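Local coordinates for protein hyaluronidase (Thermobaculum terrenum, PDB 5DIY) that probably removes N-acetylglucosamine from O-GlcNAc-modified proteins as a family 84 glycoside hydrolase, at residues W375-A389 against F432-L445. Numbering follows the deposited sequence.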
ATOM      1  N   TRP C 375      -5.405   8.973 -11.243  1.00 27.52           N
ATOM      2  CA  TRP C 375      -4.030   9.445 -11.146  1.00 27.84           C
ATOM      3  C   TRP C 375      -3.580  10.037 -12.477  1.00 27.22           C
ATOM      4  O   TRP C 375      -2.908  11.062 -12.486  1.00 26.50           O
ATOM      5  CB  TRP C 375      -3.091   8.324 -10.677  1.00 27.46           C
ATOM      6  CG  TRP C 375      -3.268   7.996  -9.221  1.00 27.93           C
ATOM      7  CD1 TRP C 375      -2.594   8.552  -8.172  1.00 27.82           C
ATOM      8  CD2 TRP C 375      -4.190   7.057  -8.649  1.00 27.84           C
ATOM      9  NE1 TRP C 375      -3.029   8.016  -6.987  1.00 27.11           N
ATOM     10  CE2 TRP C 375      -4.012   7.098  -7.249  1.00 27.71           C
ATOM     11  CE3 TRP C 375      -5.139   6.175  -9.183  1.00 28.58           C
ATOM     12  CZ2 TRP C 375      -4.746   6.287  -6.374  1.00 28.08           C
ATOM     13  CZ3 TRP C 375      -5.877   5.373  -8.309  1.00 28.71           C
ATOM     14  CH2 TRP C 375      -5.675   5.439  -6.921  1.00 28.42           C
ATOM     15  N   LEU C 376      -3.961   9.402 -13.589  1.00 27.60           N
ATOM     16  CA  LEU C 376      -3.694   9.947 -14.931  1.00 28.91           C
ATOM     17  C   LEU C 376      -4.349  11.313 -15.161  1.00 29.06           C
ATOM     18  O   LEU C 376      -3.722  12.214 -15.708  1.00 28.20           O
ATOM     19  CB  LEU C 376      -4.150   8.978 -16.028  1.00 29.20           C
ATOM     20  CG  LEU C 376      -3.364   7.679 -16.223  1.00 29.74           C
ATOM     21  CD1 LEU C 376      -4.122   6.744 -17.158  1.00 29.51           C
ATOM     22  CD2 LEU C 376      -1.969   7.955 -16.765  1.00 30.40           C
ATOM     23  N   GLU C 377      -5.604  11.455 -14.736  1.00 29.73           N
ATOM     24  CA  GLU C 377      -6.344  12.709 -14.895  1.00 30.68           C
ATOM     25  C   GLU C 377      -5.677  13.867 -14.165  1.00 30.03           C
ATOM     26  O   GLU C 377      -5.456  14.931 -14.748  1.00 29.34           O
ATOM     27  CB  GLU C 377      -7.790  12.555 -14.405  1.00 32.69           C
ATOM     28  CG  GLU C 377      -8.681  11.764 -15.359  1.00 35.06           C
ATOM     29  CD  GLU C 377     -10.073  11.483 -14.799  1.00 36.24           C
ATOM     30  OE1 GLU C 377     -10.369  11.875 -13.652  1.00 38.17           O
ATOM     31  OE2 GLU C 377     -10.883  10.853 -15.512  1.00 39.96           O
ATOM     32  N   GLU C 378      -5.358  13.657 -12.889  1.00 28.70           N
ATOM     33  CA  GLU C 378      -4.678  14.683 -12.097  1.00 27.28           C
ATOM     34  C   GLU C 378      -3.224  14.920 -12.540  1.00 26.65           C
ATOM     35  O   GLU C 378      -2.737  16.040 -12.437  1.00 26.82           O
ATOM     36  CB  GLU C 378      -4.803  14.398 -10.594  1.00 27.32           C
ATOM     37  CG  GLU C 378      -6.121  14.932 -10.049  1.00 27.91           C
ATOM     38  CD  GLU C 378      -6.535  14.380  -8.700  1.00 27.98           C
ATOM     39  OE1 GLU C 378      -5.681  13.905  -7.918  1.00 27.80           O
ATOM     40  OE2 GLU C 378      -7.739  14.452  -8.399  1.00 28.05           O
ATOM     41  N   TYR C 379      -2.560  13.887 -13.063  1.00 25.59           N
ATOM     42  CA  TYR C 379      -1.241  14.044 -13.699  1.00 25.18           C
ATOM     43  C   TYR C 379      -1.289  15.035 -14.871  1.00 25.72           C
ATOM     44  O   TYR C 379      -0.460  15.949 -14.950  1.00 24.83           O
ATOM     45  CB  TYR C 379      -0.733  12.687 -14.178  1.00 24.41           C
ATOM     46  CG  TYR C 379       0.676  12.642 -14.725  1.00 24.37           C
ATOM     47  CD1 TYR C 379       1.772  12.645 -13.867  1.00 23.78           C
ATOM     48  CD2 TYR C 379       0.917  12.528 -16.097  1.00 24.06           C
ATOM     49  CE1 TYR C 379       3.063  12.558 -14.358  1.00 23.58           C
ATOM     50  CE2 TYR C 379       2.210  12.445 -16.595  1.00 23.54           C
ATOM     51  CZ  TYR C 379       3.279  12.457 -15.723  1.00 23.44           C
ATOM     52  OH  TYR C 379       4.563  12.383 -16.203  1.00 22.94           O
ATOM     53  N   LYS C 380      -2.259  14.859 -15.771  1.00 26.91           N
ATOM     54  CA  LYS C 380      -2.453  15.809 -16.877  1.00 27.59           C
ATOM     55  C   LYS C 380      -2.737  17.222 -16.372  1.00 26.18           C
ATOM     56  O   LYS C 380      -2.175  18.181 -16.890  1.00 26.25           O
ATOM     57  CB  LYS C 380      -3.566  15.365 -17.848  1.00 29.76           C
ATOM     58  CG  LYS C 380      -3.969  16.461 -18.833  1.00 31.39           C
ATOM     59  CD  LYS C 380      -4.463  15.944 -20.169  1.00 34.31           C
ATOM     60  CE  LYS C 380      -4.671  17.103 -21.143  1.00 34.65           C
ATOM     61  NZ  LYS C 380      -5.673  18.090 -20.642  1.00 35.04           N
ATOM     62  N   LEU C 381      -3.613  17.351 -15.383  1.00 25.75           N
ATOM     63  CA  LEU C 381      -3.897  18.663 -14.793  1.00 25.46           C
ATOM     64  C   LEU C 381      -2.620  19.364 -14.296  1.00 24.96           C
ATOM     65  O   LEU C 381      -2.380  20.522 -14.639  1.00 23.01           O
ATOM     66  CB  LEU C 381      -4.940  18.555 -13.668  1.00 26.75           C
ATOM     67  CG  LEU C 381      -6.432  18.801 -13.985  1.00 27.78           C
ATOM     68  CD1 LEU C 381      -6.828  18.503 -15.430  1.00 28.70           C
ATOM     69  CD2 LEU C 381      -7.328  18.044 -13.015  1.00 27.19           C
ATOM     70  N   TRP C 382      -1.790  18.661 -13.522  1.00 23.62           N
ATOM     71  CA  TRP C 382      -0.530  19.256 -13.034  1.00 23.75           C
ATOM     72  C   TRP C 382       0.359  19.687 -14.203  1.00 22.92           C
ATOM     73  O   TRP C 382       1.018  20.718 -14.133  1.00 22.49           O
ATOM     74  CB  TRP C 382       0.246  18.292 -12.120  1.00 23.27           C
ATOM     75  CG  TRP C 382      -0.291  18.138 -10.714  1.00 22.53           C
ATOM     76  CD1 TRP C 382      -0.678  16.977 -10.116  1.00 22.78           C
ATOM     77  CD2 TRP C 382      -0.459  19.168  -9.730  1.00 22.48           C
ATOM     78  NE1 TRP C 382      -1.094  17.216  -8.828  1.00 22.39           N
ATOM     79  CE2 TRP C 382      -0.966  18.553  -8.564  1.00 22.60           C
ATOM     80  CE3 TRP C 382      -0.242  20.552  -9.723  1.00 22.37           C
ATOM     81  CZ2 TRP C 382      -1.260  19.275  -7.400  1.00 22.91           C
ATOM     82  CZ3 TRP C 382      -0.534  21.269  -8.567  1.00 22.73           C
ATOM     83  CH2 TRP C 382      -1.039  20.627  -7.422  1.00 22.43           C
ATOM     84  N   THR C 383       0.347  18.896 -15.276  1.00 23.60           N
ATOM     85  CA  THR C 383       1.067  19.204 -16.516  1.00 23.25           C
ATOM     86  C   THR C 383       0.531  20.467 -17.205  1.00 23.83           C
ATOM     87  O   THR C 383       1.321  21.308 -17.651  1.00 23.20           O
ATOM     88  CB  THR C 383       1.012  18.012 -17.497  1.00 23.33           C
ATOM     89  OG1 THR C 383       1.331  16.799 -16.794  1.00 22.83           O
ATOM     90  CG2 THR C 383       1.979  18.204 -18.666  1.00 22.85           C
ATOM     91  N   ASP C 384      -0.795  20.601 -17.278  1.00 24.58           N
ATOM     92  CA  ASP C 384      -1.437  21.819 -17.800  1.00 25.79           C
ATOM     93  C   ASP C 384      -0.982  23.053 -17.024  1.00 25.41           C
ATOM     94  O   ASP C 384      -0.750  24.113 -17.609  1.00 25.10           O
ATOM     95  CB  ASP C 384      -2.978  21.743 -17.721  1.00 27.04           C
ATOM     96  CG  ASP C 384      -3.591  20.725 -18.677  1.00 27.31           C
ATOM     97  OD1 ASP C 384      -2.995  20.395 -19.716  1.00 28.44           O
ATOM     98  OD2 ASP C 384      -4.703  20.254 -18.376  1.00 29.16           O
ATOM     99  N   TYR C 385      -0.839  22.910 -15.708  1.00 25.94           N
ATOM    100  CA  TYR C 385      -0.487  24.048 -14.853  1.00 26.01           C
ATOM    101  C   TYR C 385       0.986  24.438 -15.025  1.00 25.42           C
ATOM    102  O   TYR C 385       1.314  25.630 -15.051  1.00 25.48           O
ATOM    103  CB  TYR C 385      -0.816  23.772 -13.382  1.00 26.28           C
ATOM    104  CG  TYR C 385      -2.220  23.263 -13.098  1.00 27.65           C
ATOM    105  CD1 TYR C 385      -3.273  23.406 -14.026  1.00 28.60           C
ATOM    106  CD2 TYR C 385      -2.510  22.653 -11.880  1.00 27.97           C
ATOM    107  CE1 TYR C 385      -4.548  22.932 -13.745  1.00 28.19           C
ATOM    108  CE2 TYR C 385      -3.782  22.187 -11.591  1.00 28.66           C
ATOM    109  CZ  TYR C 385      -4.797  22.324 -12.528  1.00 29.31           C
ATOM    110  OH  TYR C 385      -6.061  21.855 -12.234  1.00 29.74           O
ATOM    111  N   LEU C 386       1.865  23.444 -15.152  1.00 24.93           N
ATOM    112  CA  LEU C 386       3.279  23.703 -15.445  1.00 25.56           C
ATOM    113  C   LEU C 386       3.469  24.455 -16.759  1.00 25.55           C
ATOM    114  O   LEU C 386       4.336  25.316 -16.862  1.00 25.58           O
ATOM    115  CB  LEU C 386       4.081  22.401 -15.500  1.00 26.27           C
ATOM    116  CG  LEU C 386       4.429  21.769 -14.157  1.00 27.68           C
ATOM    117  CD1 LEU C 386       5.016  20.380 -14.387  1.00 28.06           C
ATOM    118  CD2 LEU C 386       5.405  22.640 -13.375  1.00 28.36           C
ATOM    119  N   ASP C 387       2.655  24.107 -17.752  1.00 26.06           N
ATOM    120  CA  ASP C 387       2.632  24.791 -19.041  1.00 27.04           C
ATOM    121  C   ASP C 387       2.345  26.293 -18.887  1.00 26.51           C
ATOM    122  O   ASP C 387       2.990  27.127 -19.520  1.00 25.32           O
ATOM    123  CB  ASP C 387       1.582  24.134 -19.957  1.00 28.57           C
ATOM    124  CG  ASP C 387       1.910  24.262 -21.434  1.00 30.58           C
ATOM    125  OD1 ASP C 387       2.996  24.768 -21.800  1.00 31.13           O
ATOM    126  OD2 ASP C 387       1.059  23.844 -22.248  1.00 34.49           O
ATOM    127  N   GLN C 388       1.391  26.631 -18.023  1.00 26.18           N
ATOM    128  CA  GLN C 388       1.112  28.028 -17.691  1.00 26.23           C
ATOM    129  C   GLN C 388       2.231  28.702 -16.881  1.00 25.65           C
ATOM    130  O   GLN C 388       2.463  29.899 -17.041  1.00 25.46           O
ATOM    131  CB  GLN C 388      -0.240  28.154 -16.982  1.00 27.51           C
ATOM    132  CG  GLN C 388      -1.417  27.749 -17.869  1.00 28.64           C
ATOM    133  CD  GLN C 388      -1.574  28.642 -19.081  1.00 29.71           C
ATOM    134  OE1 GLN C 388      -1.418  29.857 -18.984  1.00 30.96           O
ATOM    135  NE2 GLN C 388      -1.866  28.045 -20.231  1.00 30.51           N
ATOM    136  N   ALA C 389       2.926  27.947 -16.029  1.00 25.04           N
ATOM    137  CA  ALA C 389       4.132  28.466 -15.354  1.00 25.24           C
ATOM    138  C   ALA C 389       5.234  28.819 -16.355  1.00 25.10           C
ATOM    139  O   ALA C 389       5.919  29.828 -16.194  1.00 25.60           O
ATOM    140  CB  ALA C 389       4.656  27.472 -14.327  1.00 24.76           C
ATOM    141  N   PHE C 432      -7.760  18.039  -5.089  1.00 27.05           N
ATOM    142  CA  PHE C 432      -7.301  16.840  -5.802  1.00 27.29           C
ATOM    143  C   PHE C 432      -7.443  15.623  -4.897  1.00 27.21           C
ATOM    144  O   PHE C 432      -7.172  15.707  -3.711  1.00 27.88           O
ATOM    145  CB  PHE C 432      -5.841  16.989  -6.287  1.00 26.99           C
ATOM    146  CG  PHE C 432      -5.683  17.747  -7.591  1.00 26.76           C
ATOM    147  CD1 PHE C 432      -6.701  18.553  -8.116  1.00 26.36           C
ATOM    148  CD2 PHE C 432      -4.480  17.669  -8.289  1.00 26.69           C
ATOM    149  CE1 PHE C 432      -6.516  19.247  -9.304  1.00 26.50           C
ATOM    150  CE2 PHE C 432      -4.299  18.354  -9.482  1.00 26.85           C
ATOM    151  CZ  PHE C 432      -5.317  19.147  -9.988  1.00 26.21           C
ATOM    152  N   ARG C 433      -7.902  14.516  -5.473  1.00 29.66           N
ATOM    153  CA  ARG C 433      -8.149  13.270  -4.739  1.00 31.88           C
ATOM    154  C   ARG C 433      -6.906  12.390  -4.601  1.00 30.90           C
ATOM    155  O   ARG C 433      -6.842  11.563  -3.687  1.00 32.80           O
ATOM    156  CB  ARG C 433      -9.243  12.452  -5.430  1.00 34.46           C
ATOM    157  CG  ARG C 433     -10.604  13.138  -5.525  1.00 37.98           C
ATOM    158  CD  ARG C 433     -11.318  12.704  -6.796  1.00 41.11           C
ATOM    159  NE  ARG C 433     -12.743  13.028  -6.813  1.00 44.51           N
ATOM    160  CZ  ARG C 433     -13.550  12.860  -7.866  1.00 47.35           C
ATOM    161  NH1 ARG C 433     -13.086  12.370  -9.020  1.00 49.49           N
ATOM    162  NH2 ARG C 433     -14.838  13.181  -7.766  1.00 48.13           N
ATOM    163  N   THR C 434      -5.937  12.545  -5.507  1.00 28.55           N
ATOM    164  CA  THR C 434      -4.727  11.717  -5.495  1.00 27.49           C
ATOM    165  C   THR C 434      -3.500  12.497  -5.064  1.00 27.19           C
ATOM    166  O   THR C 434      -3.506  13.731  -5.034  1.00 27.75           O
ATOM    167  CB  THR C 434      -4.422  11.097  -6.869  1.00 26.86           C
ATOM    168  OG1 THR C 434      -3.788  12.059  -7.721  1.00 25.77           O
ATOM    169  CG2 THR C 434      -5.680  10.536  -7.529  1.00 26.30           C
ATOM    170  N   ARG C 435      -2.442  11.750  -4.757  1.00 27.29           N
ATOM    171  CA  ARG C 435      -1.150  12.309  -4.372  1.00 27.13           C
ATOM    172  C   ARG C 435      -0.136  12.205  -5.521  1.00 25.67           C
ATOM    173  O   ARG C 435       1.075  12.110  -5.286  1.00 24.07           O
ATOM    174  CB  ARG C 435      -0.638  11.595  -3.108  1.00 28.17           C
ATOM    175  CG  ARG C 435       0.538  12.293  -2.428  1.00 29.86           C
ATOM    176  CD  ARG C 435       0.310  12.641  -0.971  1.00 30.79           C
ATOM    177  NE  ARG C 435       0.771  11.608  -0.048  1.00 32.00           N
ATOM    178  CZ  ARG C 435       1.655  11.749   0.950  1.00 31.29           C
ATOM    179  NH1 ARG C 435       2.264  12.900   1.223  1.00 31.53           N
ATOM    180  NH2 ARG C 435       1.927  10.693   1.703  1.00 31.11           N
ATOM    181  N   VAL C 436      -0.621  12.229  -6.764  1.00 24.48           N
ATOM    182  CA  VAL C 436       0.272  12.259  -7.928  1.00 23.85           C
ATOM    183  C   VAL C 436       1.090  13.558  -7.911  1.00 22.83           C
ATOM    184  O   VAL C 436       0.560  14.625  -7.611  1.00 22.77           O
ATOM    185  CB  VAL C 436      -0.495  12.073  -9.264  1.00 23.71           C
ATOM    186  CG1 VAL C 436      -1.355  13.281  -9.611  1.00 23.50           C
ATOM    187  CG2 VAL C 436       0.468  11.752 -10.399  1.00 23.95           C
ATOM    188  N   CYS C 437       2.388  13.425  -8.177  1.00 22.47           N
ATOM    189  CA  CYS C 437       3.382  14.509  -8.095  1.00 21.90           C
ATOM    190  C   CYS C 437       3.631  15.047  -6.677  1.00 21.40           C
ATOM    191  O   CYS C 437       4.286  16.084  -6.514  1.00 20.44           O
ATOM    192  CB  CYS C 437       3.039  15.665  -9.052  1.00 22.13           C
ATOM    193  SG  CYS C 437       2.647  15.170 -10.744  1.00 23.50           S
ATOM    194  N   GLY C 438       3.163  14.328  -5.653  1.00 20.91           N
ATOM    195  CA  GLY C 438       3.169  14.832  -4.281  1.00 21.38           C
ATOM    196  C   GLY C 438       2.661  16.258  -4.207  1.00 22.32           C
ATOM    197  O   GLY C 438       1.707  16.630  -4.909  1.00 22.40           O
ATOM    198  N   ASP C 439       3.321  17.061  -3.376  1.00 22.72           N
ATOM    199  CA  ASP C 439       3.151  18.508  -3.382  1.00 23.11           C
ATOM    200  C   ASP C 439       4.311  19.220  -4.094  1.00 22.18           C
ATOM    201  O   ASP C 439       4.508  20.416  -3.927  1.00 21.37           O
ATOM    202  CB  ASP C 439       2.995  18.995  -1.946  1.00 24.20           C
ATOM    203  CG  ASP C 439       1.684  18.541  -1.334  1.00 25.31           C
ATOM    204  OD1 ASP C 439       0.624  19.097  -1.693  1.00 26.13           O
ATOM    205  OD2 ASP C 439       1.708  17.613  -0.514  1.00 25.79           O
ATOM    206  N   VAL C 440       5.052  18.493  -4.925  1.00 22.02           N
ATOM    207  CA  VAL C 440       6.257  19.044  -5.545  1.00 22.07           C
ATOM    208  C   VAL C 440       5.869  20.048  -6.637  1.00 20.77           C
ATOM    209  O   VAL C 440       6.398  21.155  -6.674  1.00 20.79           O
ATOM    210  CB  VAL C 440       7.167  17.943  -6.136  1.00 22.25           C
ATOM    211  CG1 VAL C 440       8.434  18.557  -6.720  1.00 22.67           C
ATOM    212  CG2 VAL C 440       7.520  16.906  -5.072  1.00 22.67           C
ATOM    213  N   VAL C 441       4.940  19.669  -7.507  1.00 20.30           N
ATOM    214  CA  VAL C 441       4.472  20.583  -8.554  1.00 19.84           C
ATOM    215  C   VAL C 441       3.708  21.734  -7.902  1.00 19.77           C
ATOM    216  O   VAL C 441       3.928  22.892  -8.245  1.00 18.74           O
ATOM    217  CB  VAL C 441       3.632  19.865  -9.628  1.00 19.85           C
ATOM    218  CG1 VAL C 441       3.098  20.859 -10.657  1.00 19.99           C
ATOM    219  CG2 VAL C 441       4.469  18.811 -10.331  1.00 19.69           C
ATOM    220  N   ARG C 442       2.848  21.415  -6.934  1.00 20.57           N
ATOM    221  CA  ARG C 442       2.144  22.438  -6.149  1.00 20.28           C
ATOM    222  C   ARG C 442       3.088  23.513  -5.625  1.00 20.41           C
ATOM    223  O   ARG C 442       2.887  24.707  -5.901  1.00 20.14           O
ATOM    224  CB  ARG C 442       1.400  21.804  -4.973  1.00 20.41           C
ATOM    225  CG  ARG C 442       0.476  22.747  -4.219  1.00 20.62           C
ATOM    226  CD  ARG C 442       0.036  22.143  -2.894  1.00 20.62           C
ATOM    227  NE  ARG C 442      -0.766  20.946  -3.114  1.00 21.02           N
ATOM    228  CZ  ARG C 442      -2.061  20.931  -3.426  1.00 21.01           C
ATOM    229  NH1 ARG C 442      -2.750  22.058  -3.547  1.00 21.35           N
ATOM    230  NH2 ARG C 442      -2.677  19.766  -3.613  1.00 21.63           N
ATOM    231  N   ASN C 443       4.121  23.089  -4.891  1.00 19.91           N
ATOM    232  CA  ASN C 443       5.054  24.032  -4.254  1.00 19.94           C
ATOM    233  C   ASN C 443       5.829  24.853  -5.288  1.00 19.26           C
ATOM    234  O   ASN C 443       6.099  26.024  -5.064  1.00 18.34           O
ATOM    235  CB  ASN C 443       6.031  23.324  -3.294  1.00 20.33           C
ATOM    236  CG  ASN C 443       5.338  22.647  -2.108  1.00 20.85           C
ATOM    237  OD1 ASN C 443       4.224  22.996  -1.716  1.00 20.37           O
ATOM    238  ND2 ASN C 443       6.015  21.666  -1.527  1.00 21.88           N
ATOM    239  N   PHE C 444       6.163  24.240  -6.424  1.00 19.42           N
ATOM    240  CA  PHE C 444       6.804  24.963  -7.517  1.00 20.20           C
ATOM    241  C   PHE C 444       5.884  26.054  -8.059  1.00 19.92           C
ATOM    242  O   PHE C 444       6.304  27.193  -8.207  1.00 19.45           O
ATOM    243  CB  PHE C 444       7.234  24.017  -8.645  1.00 21.27           C
ATOM    244  CG  PHE C 444       7.870  24.721  -9.820  1.00 21.87           C
ATOM    245  CD1 PHE C 444       9.114  25.336  -9.685  1.00 22.62           C
ATOM    246  CD2 PHE C 444       7.228  24.763 -11.063  1.00 22.37           C
ATOM    247  CE1 PHE C 444       9.709  25.988 -10.764  1.00 23.50           C
ATOM    248  CE2 PHE C 444       7.809  25.417 -12.143  1.00 23.16           C
ATOM    249  CZ  PHE C 444       9.053  26.031 -11.995  1.00 24.17           C
ATOM    250  N   LEU C 445       4.630  25.700  -8.324  1.00 20.28           N
ATOM    251  CA  LEU C 445       3.638  26.657  -8.827  1.00 20.44           C
ATOM    252  C   LEU C 445       3.358  27.803  -7.850  1.00 20.29           C
ATOM    253  O   LEU C 445       3.247  28.969  -8.262  1.00 20.10           O
ATOM    254  CB  LEU C 445       2.339  25.928  -9.224  1.00 20.69           C
ATOM    255  CG  LEU C 445       2.491  24.981 -10.422  1.00 20.49           C
ATOM    256  CD1 LEU C 445       1.252  24.119 -10.624  1.00 20.96           C
ATOM    257  CD2 LEU C 445       2.834  25.740 -11.694  1.00 20.97           C
TER
HETATM  258  O   HOH W   1      -1.723  15.707  -6.360  1.00 25.23           O
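Helix 375-389 and helix 440-445 run nearly parallel, their axes 10.6 Å apart at an angle of 22°, while loop 432-439 crosses the flank of the first helix near Trp375 and Glu378. Glu378 secures that loop with its carboxylate. Glu378 OE1 accepts Thr434 N (2.8 Å) through its syn lone pair and Thr434 OG1 (2.7 Å) on the anti side, and Glu378 OE2 takes Arg433 N at 2.9 Å, so a buried acid is satisfied by backbone amides and a hydroxyl. Its CG lies over one face of Phe432, the carboxylate stacked nearly parallel to the ring. Thr434 serves twice, since its methyl CG2 sits over the five-membered ring of Trp375, 3.6 Å from the centroid, while Trp375 NE1 bonds Pro233 O.

Trp382, broad and flat, fills the middle. With CG anti to the carbonyl carbon (chi1 -76°), its indole reaches between loop and helix: the edge of Phe432 meets one face, planes at 68°, and Val441 CB lies over the opposite face, toward its rim. A water accepts from Trp382 NE1 (3.0 Å) and donates to the carbonyls of Thr434 and Val436. Cutting the indole back to an alanine is likely to leave a gap between Phe432 and Val441 and the water without its N-H donor.

Farther along, branched Leu445 enters as a knob among Trp382, Tyr385, Leu386 and Ala389; the small Ala389 CB admits Leu445 CD2 at 3.6 Å. This is a single knob-into-hole contact within the helical bundle that follows the catalytic TIM barrel, and the Trp375 side chain lies about 11 Å from that of Asp228, which binds N-acetylglucosamine.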